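Local coordinates for type IV secretion system protein VirB11 (Brucella suis, PDB 2GZA) that hydrolyses ATP as a hexameric ATPase and probably powers the type IV secretion system that serves the virulence of the bacterium, at residues I102-R106 with S247-M251; M192-M196 with S280-C284; H224-P228 with V239-L244; Y319-D323 with K350-S354. One frame throughout, in Å; residues are numbered along the deposited sequence.

Contact 1: residues I102-R106 with S247-M251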
loop_
_atom_site.group_PDB
_atom_site.type_symbol
_atom_site.label_atom_id
_atom_site.label_comp_id
_atom_site.label_asym_id
_atom_site.label_seq_id
_atom_site.Cartn_x
_atom_site.Cartn_y
_atom_site.Cartn_z
ATOM N N ILE C 102 18.633 -36.502 6.190
ATOM C CA ILE C 102 20.001 -36.211 6.574
ATOM C C ILE C 102 20.375 -34.762 6.259
ATOM O O ILE C 102 20.190 -34.284 5.139
ATOM C CB ILE C 102 21.003 -37.236 5.950
ATOM C CG1 ILE C 102 22.428 -36.990 6.453
ATOM C CG2 ILE C 102 20.929 -37.227 4.427
ATOM C CD1 ILE C 102 23.399 -38.120 6.158
ATOM N N GLN C 103 20.872 -34.063 7.270
ATOM C CA GLN C 103 21.436 -32.744 7.068
ATOM C C GLN C 103 22.924 -32.755 7.296
ATOM O O GLN C 103 23.406 -33.239 8.321
ATOM C CB GLN C 103 20.753 -31.692 7.923
ATOM C CG GLN C 103 19.911 -30.756 7.089
ATOM C CD GLN C 103 20.638 -29.476 6.719
ATOM O OE1 GLN C 103 20.083 -28.612 6.041
ATOM N NE2 GLN C 103 21.881 -29.331 7.180
ATOM N N ILE C 104 23.647 -32.238 6.312
ATOM C CA ILE C 104 25.095 -32.169 6.375
ATOM C C ILE C 104 25.591 -30.742 6.179
ATOM O O ILE C 104 25.228 -30.062 5.213
ATOM C CB ILE C 104 25.782 -33.127 5.370
ATOM C CG1 ILE C 104 25.325 -34.573 5.608
ATOM C CG2 ILE C 104 27.308 -33.020 5.484
ATOM C CD1 ILE C 104 25.963 -35.602 4.700
ATOM N N VAL C 105 26.406 -30.294 7.127
ATOM C CA VAL C 105 27.102 -29.019 7.023
ATOM C C VAL C 105 28.604 -29.281 7.012
ATOM O O VAL C 105 29.116 -30.008 7.863
ATOM C CB VAL C 105 26.764 -28.072 8.193
ATOM C CG1 VAL C 105 27.217 -26.644 7.876
ATOM C CG2 VAL C 105 25.284 -28.108 8.499
ATOM N N ARG C 106 29.301 -28.698 6.039
ATOM C CA ARG C 106 30.754 -28.842 5.949
ATOM C C ARG C 106 31.525 -27.519 6.188
ATOM O O ARG C 106 30.936 -26.442 6.103
ATOM C CB ARG C 106 31.177 -29.565 4.659
ATOM C CG ARG C 106 30.993 -28.790 3.382
ATOM C CD ARG C 106 32.049 -29.172 2.363
ATOM N NE ARG C 106 33.248 -28.338 2.487
ATOM C CZ ARG C 106 34.435 -28.630 1.969
ATOM N NH1 ARG C 106 34.616 -29.750 1.280
ATOM N NH2 ARG C 106 35.452 -27.797 2.147
ATOM N N SER C 247 18.849 -24.113 8.595
ATOM C CA SER C 247 19.558 -25.372 8.692
ATOM C C SER C 247 19.346 -26.035 10.057
ATOM O O SER C 247 19.160 -27.248 10.138
ATOM C CB SER C 247 21.039 -25.157 8.407
ATOM O OG SER C 247 21.687 -26.393 8.159
ATOM N N CYS C 248 19.351 -25.230 11.118
ATOM C CA CYS C 248 19.134 -25.713 12.481
ATOM C C CYS C 248 17.835 -26.477 12.672
ATOM O O CYS C 248 17.779 -27.407 13.481
ATOM C CB CYS C 248 19.205 -24.557 13.473
ATOM S SG CYS C 248 20.875 -23.952 13.683
ATOM N N LEU C 249 16.798 -26.091 11.928
ATOM C CA LEU C 249 15.503 -26.767 11.993
ATOM C C LEU C 249 15.618 -28.259 11.660
ATOM O O LEU C 249 14.823 -29.076 12.131
ATOM C CB LEU C 249 14.489 -26.095 11.061
ATOM C CG LEU C 249 14.148 -24.611 11.263
ATOM C CD1 LEU C 249 13.250 -24.109 10.158
ATOM C CD2 LEU C 249 13.524 -24.332 12.629
ATOM N N ARG C 250 16.627 -28.602 10.867
ATOM C CA ARG C 250 16.849 -29.981 10.442
ATOM C C ARG C 250 17.999 -30.683 11.162
ATOM O O ARG C 250 18.351 -31.806 10.819
ATOM C CB ARG C 250 17.098 -30.034 8.942
ATOM C CG ARG C 250 15.967 -29.489 8.117
ATOM C CD ARG C 250 16.030 -30.017 6.714
ATOM N NE ARG C 250 14.723 -29.939 6.076
ATOM C CZ ARG C 250 14.352 -28.923 5.290
ATOM N NH1 ARG C 250 15.195 -27.914 5.057
ATOM N NH2 ARG C 250 13.148 -28.911 4.746
ATOM N N MET C 251 18.608 -30.010 12.131
ATOM C CA MET C 251 19.567 -30.670 13.026
ATOM C C MET C 251 18.691 -30.929 14.230
ATOM O O MET C 251 17.558 -30.746 14.136
ATOM C CB MET C 251 20.773 -29.782 13.283
ATOM C CG MET C 251 21.582 -29.584 12.010
ATOM S SD MET C 251 22.552 -28.073 11.956
ATOM C CE MET C 251 22.477 -27.757 10.224
#
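Gln103 meets Ser247 and Arg250 where a strand of the six-stranded antiparallel sheet faces helix 241-248, at Ser247, and the type I turn Cys248-Met251, which belong to the P-loop NTPase part of the chain. Strand 101-105 alternates in the usual way, so that Gln103 and Val105 both direct CB at this part of the chain. The glutamine carries most of the contact. Its chain bends about CB-CG (chi2 -96°), which lays CG against Arg250 CB at 3.4 Å and brings the terminal amide to Ser247. There NE2 lies 3.1 Å from Ser247 OG; OE1, the other end of the amide, also lies near Ser93 OG of strand 91-95. The two long side chains cross at about a right angle; Gln103 meets the aliphatic part of Arg250, while the guanidinium group leads away from the strand. Two residues on, Val105 brings CG2 to within 4.0 Å of Ser247 OG and up to the end of the Met251 side chain. The exact position of Met251 CE is doubtful, since the model sets it too near the serine hydroxyl. Met251 also lies on Thr118 and Ile206, bridging the antiparallel sheet and the parallel one. Its backbone is held by the turn, with Met251 N donating to Cys248 O at 3.0 Å.

Contact 2: residues M192-M196 with S280-C284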
loop_
_atom_site.group_PDB
_atom_site.type_symbol
_atom_site.label_atom_id
_atom_site.label_comp_id
_atom_site.label_asym_id
_atom_site.label_seq_id
_atom_site.Cartn_x
_atom_site.Cartn_y
_atom_site.Cartn_z
ATOM N N MET C 192 26.231 -13.215 27.651
ATOM C CA MET C 192 25.618 -14.292 26.881
ATOM C C MET C 192 26.320 -15.615 27.195
ATOM O O MET C 192 25.660 -16.637 27.413
ATOM C CB MET C 192 25.633 -13.951 25.383
ATOM C CG MET C 192 24.986 -14.965 24.461
ATOM S SD MET C 192 24.469 -14.299 22.841
ATOM C CE MET C 192 25.861 -13.246 22.413
ATOM N N LYS C 193 27.649 -15.580 27.253
ATOM C CA LYS C 193 28.441 -16.762 27.616
ATOM C C LYS C 193 28.212 -17.199 29.064
ATOM O O LYS C 193 28.187 -18.396 29.351
ATOM C CB LYS C 193 29.932 -16.530 27.366
ATOM C CG LYS C 193 30.315 -16.521 25.898
ATOM C CD LYS C 193 31.739 -17.010 25.674
ATOM C CE LYS C 193 32.760 -15.906 25.878
ATOM N NZ LYS C 193 34.086 -16.271 25.305
ATOM N N ALA C 194 28.047 -16.233 29.963
ATOM C CA ALA C 194 27.722 -16.537 31.351
ATOM C C ALA C 194 26.379 -17.248 31.432
ATOM O O ALA C 194 26.227 -18.209 32.172
ATOM C CB ALA C 194 27.710 -15.271 32.193
ATOM N N LEU C 195 25.411 -16.772 30.659
ATOM C CA LEU C 195 24.070 -17.358 30.634
ATOM C C LEU C 195 24.046 -18.756 30.024
ATOM O O LEU C 195 23.239 -19.602 30.417
ATOM C CB LEU C 195 23.086 -16.451 29.888
ATOM C CG LEU C 195 22.700 -15.117 30.532
ATOM C CD1 LEU C 195 21.874 -14.289 29.570
ATOM C CD2 LEU C 195 21.956 -15.314 31.846
ATOM N N MET C 196 24.931 -18.990 29.061
ATOM C CA MET C 196 25.048 -20.287 28.402
ATOM C C MET C 196 25.580 -21.362 29.339
ATOM O O MET C 196 25.274 -22.546 29.165
ATOM C CB MET C 196 25.926 -20.175 27.161
ATOM C CG MET C 196 25.191 -19.741 25.902
ATOM S SD MET C 196 26.232 -18.904 24.674
ATOM C CE MET C 196 27.623 -20.010 24.534
ATOM N N SER C 280 16.414 -20.144 23.510
ATOM C CA SER C 280 17.380 -19.370 22.731
ATOM C C SER C 280 17.925 -18.182 23.509
ATOM O O SER C 280 17.209 -17.536 24.269
ATOM C CB SER C 280 16.746 -18.857 21.441
ATOM O OG SER C 280 16.525 -19.910 20.517
ATOM N N ILE C 281 19.208 -17.915 23.312
ATOM C CA ILE C 281 19.861 -16.735 23.846
ATOM C C ILE C 281 20.536 -16.073 22.662
ATOM O O ILE C 281 21.200 -16.741 21.868
ATOM C CB ILE C 281 20.888 -17.087 24.954
ATOM C CG1 ILE C 281 20.227 -17.893 26.073
ATOM C CG2 ILE C 281 21.540 -15.824 25.532
ATOM C CD1 ILE C 281 21.208 -18.687 26.921
ATOM N N THR C 282 20.331 -14.767 22.528
ATOM C CA THR C 282 20.967 -13.980 21.475
ATOM C C THR C 282 21.317 -12.588 21.997
ATOM O O THR C 282 21.060 -12.275 23.160
ATOM C CB THR C 282 20.075 -13.903 20.208
ATOM O OG1 THR C 282 20.780 -13.237 19.157
ATOM C CG2 THR C 282 18.769 -13.170 20.484
ATOM N N SER C 283 21.910 -11.756 21.151
ATOM C CA SER C 283 22.205 -10.384 21.539
ATOM C C SER C 283 21.763 -9.382 20.476
ATOM O O SER C 283 21.464 -9.751 19.338
ATOM C CB SER C 283 23.688 -10.212 21.825
ATOM O OG SER C 283 24.417 -10.173 20.617
ATOM N N CYS C 284 21.747 -8.107 20.857
ATOM C CA CYS C 284 21.339 -7.039 19.971
ATOM C C CYS C 284 21.883 -5.717 20.503
ATOM O O CYS C 284 21.719 -5.409 21.677
ATOM C CB CYS C 284 19.806 -7.012 19.895
ATOM S SG CYS C 284 19.071 -5.760 18.824
#
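Segment 192-196 of helix 188-196 and segment 281-284 of strand 281-285 run antiparallel, their local axes 171° apart and 9.1 Å distant at closest approach, with Met192 and Ile281 nearest at 7.0 Å between CA atoms. This is the layering of a P-loop NTPase core: the helix that follows the Walker A loop lies on the sheet next to the strand carrying Ser283. No hydrogen bond crosses, and the contact rests on Met192 and Ile281, which slide past each other in opposite directions. Met192 has CG opposite its backbone N (chi1 -178°), and the chain reaches toward the strand and then follows it from Ile281 to Ser283. CG touches Ile281 CG2 at 3.7 Å, SD lies over the backbone of Thr282, 3.7 Å from Thr282 C, and a bend at the thioether brings CE to Ser283. The longer branch of Ile281 runs on toward the C-terminal end of the helix, where CD1 meets Leu195 CB and Met196 CG, each at 4.2 Å. Leu195 continues the apolar layer onto Ile178 and Val180 of the adjoining strand. Backbone carbonyls satisfy the polar ends in the strand: Thr282 OG1 bonds Leu258 O, and Ser283 OG bonds Ala259 O. Ser283 also lies near Lys188, predicted to bind ATP, and its side chain is about 5 Å from a bound sulfate. Met192 CE approaches Ser283 CB at 3.8 Å.

Contact 3: residues H224-P228 with V239-L244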
loop_
_atom_site.group_PDB
_atom_site.type_symbol
_atom_site.label_atom_id
_atom_site.label_comp_id
_atom_site.label_asym_id
_atom_site.label_seq_id
_atom_site.Cartn_x
_atom_site.Cartn_y
_atom_site.Cartn_z
ATOM N N HIS C 224 29.295 -25.745 16.029
ATOM C CA HIS C 224 29.516 -24.330 15.728
ATOM C C HIS C 224 29.315 -24.091 14.244
ATOM O O HIS C 224 30.044 -24.646 13.422
ATOM C CB HIS C 224 30.923 -23.875 16.120
ATOM C CG HIS C 224 31.238 -24.037 17.571
ATOM N ND1 HIS C 224 30.544 -23.383 18.562
ATOM C CD2 HIS C 224 32.199 -24.758 18.194
ATOM C CE1 HIS C 224 31.053 -23.708 19.735
ATOM N NE2 HIS C 224 32.059 -24.536 19.539
ATOM N N LEU C 225 28.323 -23.276 13.908
ATOM C CA LEU C 225 28.094 -22.873 12.527
ATOM C C LEU C 225 28.597 -21.452 12.276
ATOM O O LEU C 225 28.561 -20.601 13.167
ATOM C CB LEU C 225 26.620 -23.001 12.142
ATOM C CG LEU C 225 25.916 -24.356 12.294
ATOM C CD1 LEU C 225 24.433 -24.216 11.991
ATOM C CD2 LEU C 225 26.542 -25.437 11.414
ATOM N N PHE C 226 29.062 -21.202 11.057
ATOM C CA PHE C 226 29.689 -19.931 10.709
ATOM C C PHE C 226 29.211 -19.369 9.373
ATOM O O PHE C 226 29.006 -20.121 8.416
ATOM C CB PHE C 226 31.206 -20.078 10.710
ATOM C CG PHE C 226 31.768 -20.384 12.054
ATOM C CD1 PHE C 226 32.034 -21.697 12.424
ATOM C CD2 PHE C 226 32.007 -19.362 12.965
ATOM C CE1 PHE C 226 32.549 -21.986 13.674
ATOM C CE2 PHE C 226 32.519 -19.645 14.218
ATOM C CZ PHE C 226 32.792 -20.959 14.574
ATOM N N TYR C 227 29.004 -18.051 9.334
ATOM C CA TYR C 227 28.683 -17.345 8.101
ATOM C C TYR C 227 29.770 -16.303 7.811
ATOM O O TYR C 227 30.282 -15.668 8.739
ATOM C CB TYR C 227 27.278 -16.714 8.150
ATOM C CG TYR C 227 27.060 -15.695 9.249
ATOM C CD1 TYR C 227 27.283 -14.339 9.027
ATOM C CD2 TYR C 227 26.618 -16.087 10.507
ATOM C CE1 TYR C 227 27.084 -13.396 10.041
ATOM C CE2 TYR C 227 26.423 -15.160 11.524
ATOM C CZ TYR C 227 26.655 -13.820 11.283
ATOM O OH TYR C 227 26.461 -12.903 12.287
ATOM N N PRO C 228 30.141 -16.134 6.529
ATOM C CA PRO C 228 31.310 -15.305 6.186
ATOM C C PRO C 228 31.055 -13.799 6.309
ATOM O O PRO C 228 29.907 -13.394 6.493
ATOM C CB PRO C 228 31.600 -15.705 4.738
ATOM C CG PRO C 228 30.286 -16.161 4.194
ATOM C CD PRO C 228 29.486 -16.706 5.340
ATOM N N VAL C 239 25.963 -18.330 2.127
ATOM C CA VAL C 239 25.679 -18.725 3.499
ATOM C C VAL C 239 25.539 -17.468 4.353
ATOM O O VAL C 239 26.431 -16.621 4.365
ATOM C CB VAL C 239 26.784 -19.659 4.050
ATOM C CG1 VAL C 239 26.642 -19.873 5.542
ATOM C CG2 VAL C 239 26.768 -20.990 3.319
ATOM N N THR C 240 24.404 -17.352 5.042
ATOM C CA THR C 240 24.130 -16.243 5.949
ATOM C C THR C 240 23.690 -16.768 7.303
ATOM O O THR C 240 23.498 -17.978 7.483
ATOM C CB THR C 240 22.992 -15.323 5.430
ATOM O OG1 THR C 240 21.773 -16.074 5.340
ATOM C CG2 THR C 240 23.327 -14.721 4.080
ATOM N N ALA C 241 23.511 -15.859 8.254
ATOM C CA ALA C 241 22.943 -16.215 9.547
ATOM C C ALA C 241 21.549 -16.800 9.372
ATOM O O ALA C 241 21.135 -17.674 10.131
ATOM C CB ALA C 241 22.902 -15.006 10.477
ATOM N N ALA C 242 20.828 -16.311 8.367
ATOM C CA ALA C 242 19.468 -16.764 8.105
ATOM C C ALA C 242 19.419 -18.202 7.574
ATOM O O ALA C 242 18.614 -19.006 8.038
ATOM C CB ALA C 242 18.748 -15.814 7.158
ATOM N N THR C 243 20.279 -18.524 6.615
ATOM C CA THR C 243 20.329 -19.877 6.066
ATOM C C THR C 243 20.758 -20.892 7.130
ATOM O O THR C 243 20.255 -22.028 7.157
ATOM C CB THR C 243 21.250 -19.982 4.839
ATOM O OG1 THR C 243 22.584 -19.609 5.207
ATOM C CG2 THR C 243 20.758 -19.080 3.703
ATOM N N LEU C 244 21.668 -20.471 8.009
ATOM C CA LEU C 244 22.090 -21.308 9.121
ATOM C C LEU C 244 20.958 -21.554 10.119
ATOM O O LEU C 244 20.817 -22.671 10.641
ATOM C CB LEU C 244 23.302 -20.705 9.814
ATOM C CG LEU C 244 24.707 -21.113 9.375
ATOM C CD1 LEU C 244 24.760 -21.906 8.069
ATOM C CD2 LEU C 244 25.611 -19.877 9.314
#
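In the beta-alpha-beta crossover that leads from strand 222-226 through helix 241-248 to the parallel strand 255-258, Tyr227 at the strand end packs on Thr240 and Ala241 at the start of the helix. The tyrosine has CG in the crowded position between its backbone N and carbonyl carbon (chi1 60°), which swings the ring over the first helical residue. Ala241 CB lies over one face, 4.0 Å from the ring centroid and offset toward CE2, a CH-pi contact. Leu244 CD2 comes instead at the edge of the ring, near its plane, and touches Tyr227 CB. The helix itself starts with a capping box. Thr240 is the N-cap: its OG1 accepts from Thr243 N at 3.1 Å, nearly straight (165°), and weakly from Ala242 N. The return bond runs from Thr240 N to Thr243 OG1 at 2.9 Å. These bonds satisfy backbone N-H groups of the first turn. Leu244 spreads along the strand, with CG packing on Leu225 CB at 3.9 Å while CD2 also reaches the Phe226 carbonyl. On the next strand of the same sheet, 205-209, Leu244 also touches Ile208, and Ala241 is covered by Glu265 of helix 265-274. Val239, just before the cap, fills the other end of the contact, its CG1 3.7 Å from Phe226 O and 4.1 Å from Tyr227 CB. The connection between the two segments is not fully modelled, and they approach again next to this gap, where Pro228 CD lies 3.2 Å from Val239 O.

Contact 4: residues Y319-D323 with K350-S354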
loop_
_atom_site.group_PDB
_atom_site.type_symbol
_atom_site.label_atom_id
_atom_site.label_comp_id
_atom_site.label_asym_id
_atom_site.label_seq_id
_atom_site.Cartn_x
_atom_site.Cartn_y
_atom_site.Cartn_z
ATOM N N TYR C 319 6.866 -9.837 20.973
ATOM C CA TYR C 319 6.379 -10.059 22.327
ATOM C C TYR C 319 5.957 -11.496 22.609
ATOM O O TYR C 319 6.050 -11.951 23.750
ATOM C CB TYR C 319 5.238 -9.100 22.680
ATOM C CG TYR C 319 5.646 -7.644 22.829
ATOM C CD1 TYR C 319 4.838 -6.624 22.333
ATOM C CD2 TYR C 319 6.835 -7.285 23.467
ATOM C CE1 TYR C 319 5.202 -5.288 22.461
ATOM C CE2 TYR C 319 7.208 -5.951 23.597
ATOM C CZ TYR C 319 6.383 -4.961 23.093
ATOM O OH TYR C 319 6.743 -3.637 23.225
ATOM N N LEU C 320 5.493 -12.201 21.581
ATOM C CA LEU C 320 5.108 -13.599 21.715
ATOM C C LEU C 320 6.315 -14.516 21.808
ATOM O O LEU C 320 6.240 -15.594 22.396
ATOM C CB LEU C 320 4.232 -14.009 20.538
ATOM C CG LEU C 320 2.799 -13.475 20.559
ATOM C CD1 LEU C 320 2.133 -13.748 19.242
ATOM C CD2 LEU C 320 1.988 -14.077 21.700
ATOM N N VAL C 321 7.424 -14.063 21.244
ATOM C CA VAL C 321 8.607 -14.880 21.045
ATOM C C VAL C 321 9.716 -14.548 22.048
ATOM O O VAL C 321 10.427 -15.439 22.505
ATOM C CB VAL C 321 9.090 -14.718 19.586
ATOM C CG1 VAL C 321 10.592 -14.893 19.460
ATOM C CG2 VAL C 321 8.341 -15.673 18.692
ATOM N N VAL C 322 9.856 -13.274 22.394
ATOM C CA VAL C 322 10.949 -12.824 23.261
ATOM C C VAL C 322 10.469 -12.685 24.692
ATOM O O VAL C 322 9.624 -11.844 24.985
ATOM C CB VAL C 322 11.578 -11.469 22.781
ATOM C CG1 VAL C 322 12.636 -10.986 23.762
ATOM C CG2 VAL C 322 12.187 -11.610 21.392
ATOM N N ASP C 323 11.020 -13.504 25.578
ATOM C CA ASP C 323 10.577 -13.553 26.966
ATOM C C ASP C 323 11.292 -12.521 27.827
ATOM O O ASP C 323 10.655 -11.799 28.597
ATOM C CB ASP C 323 10.774 -14.949 27.549
ATOM C CG ASP C 323 9.889 -15.980 26.891
ATOM O OD1 ASP C 323 8.665 -15.744 26.829
ATOM O OD2 ASP C 323 10.421 -17.022 26.436
ATOM N N LYS C 350 2.614 -11.037 26.864
ATOM C CA LYS C 350 2.674 -12.254 26.090
ATOM C C LYS C 350 1.290 -12.920 26.205
ATOM O O LYS C 350 0.688 -13.274 25.202
ATOM C CB LYS C 350 3.787 -13.160 26.614
ATOM C CG LYS C 350 4.021 -14.382 25.779
ATOM C CD LYS C 350 5.243 -15.110 26.248
ATOM C CE LYS C 350 5.289 -16.487 25.645
ATOM N NZ LYS C 350 6.668 -16.982 25.579
ATOM N N ARG C 351 0.773 -13.018 27.425
ATOM C CA ARG C 351 -0.500 -13.691 27.705
ATOM C C ARG C 351 -1.673 -13.018 27.014
ATOM O O ARG C 351 -2.280 -13.600 26.112
ATOM C CB ARG C 351 -0.753 -13.757 29.208
ATOM C CG ARG C 351 -1.708 -14.861 29.625
ATOM C CD ARG C 351 -0.999 -16.200 29.711
ATOM N NE ARG C 351 -1.821 -17.268 29.152
ATOM C CZ ARG C 351 -1.605 -17.857 27.979
ATOM N NH1 ARG C 351 -0.571 -17.507 27.225
ATOM N NH2 ARG C 351 -2.429 -18.813 27.566
ATOM N N ALA C 352 -1.982 -11.796 27.443
ATOM C CA ALA C 352 -3.081 -11.029 26.873
ATOM C C ALA C 352 -3.091 -11.161 25.350
ATOM O O ALA C 352 -4.058 -11.673 24.776
ATOM C CB ALA C 352 -2.992 -9.571 27.303
ATOM N N LEU C 353 -1.991 -10.740 24.724
ATOM C CA LEU C 353 -1.778 -10.830 23.277
ATOM C C LEU C 353 -2.121 -12.191 22.670
ATOM O O LEU C 353 -2.907 -12.268 21.732
ATOM C CB LEU C 353 -0.329 -10.476 22.941
ATOM C CG LEU C 353 0.082 -9.066 22.504
ATOM C CD1 LEU C 353 -0.732 -7.942 23.141
ATOM C CD2 LEU C 353 1.563 -8.882 22.782
ATOM N N SER C 354 -1.529 -13.257 23.201
ATOM C CA SER C 354 -1.725 -14.601 22.647
ATOM C C SER C 354 -3.156 -15.090 22.831
ATOM O O SER C 354 -3.579 -16.061 22.203
ATOM C CB SER C 354 -0.743 -15.600 23.262
ATOM O OG SER C 354 -0.932 -15.718 24.656
#
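Lys350 and Asp323 form the firm polar link here, a salt bridge in which Lys350 NZ donates to Asp323 OD1 at 2.7 Å, the oxygen accepting through its syn lone pair. The lysine is extended from CG onward, with CG opposite its own backbone N (chi1 -174°). It thereby runs past Tyr319 O and over the end of helix 311-321 before meeting the buried carboxylate. The second oxygen, Asp323 OD2, accepts from Val177 N, which should help to fix the rotation of the group and support its negative charge. Beside this grip the buried Leu320 packs by one branch, CD2 lying 3.5 Å from Ser354 CB, and Glu294 of the second subunit packs on the same leucine. The other flank is the more open one. Tyr319 and Leu353, both partly exposed, meet through Tyr319 CB and Leu353 CD2 at 3.7 Å, and the ring leads off to bond Arg315 through its hydroxyl. The arrangement is that of two helices joined by a beta hairpin, strands 324-331 and 339-345, with the C-terminal helix folded back on the end of the one preceding the hairpin.

In the fold
Contacts 1 and 3 share helix 241-248, gripping its end and its start respectively, and they touch each other through Leu225, which packs on Val105 and Cys248. Contact 1, buried, sets a glutamine amide by a serine amid apolar packing and ties the antiparallel sheet to the nucleotide-binding part, while contact 3 stays within the latter. Contact 2 is wholly buried and almost purely apolar across its interface, yet lies beside the predicted ATP site of its own chain. Contact 3 is partly buried and adds an aromatic face and helix capping; contact 4, also partly buried, relies on a salt bridge. Contact 4 is the farthest out, its centre about 20 Å from the chain centre and across that centre from contact 1.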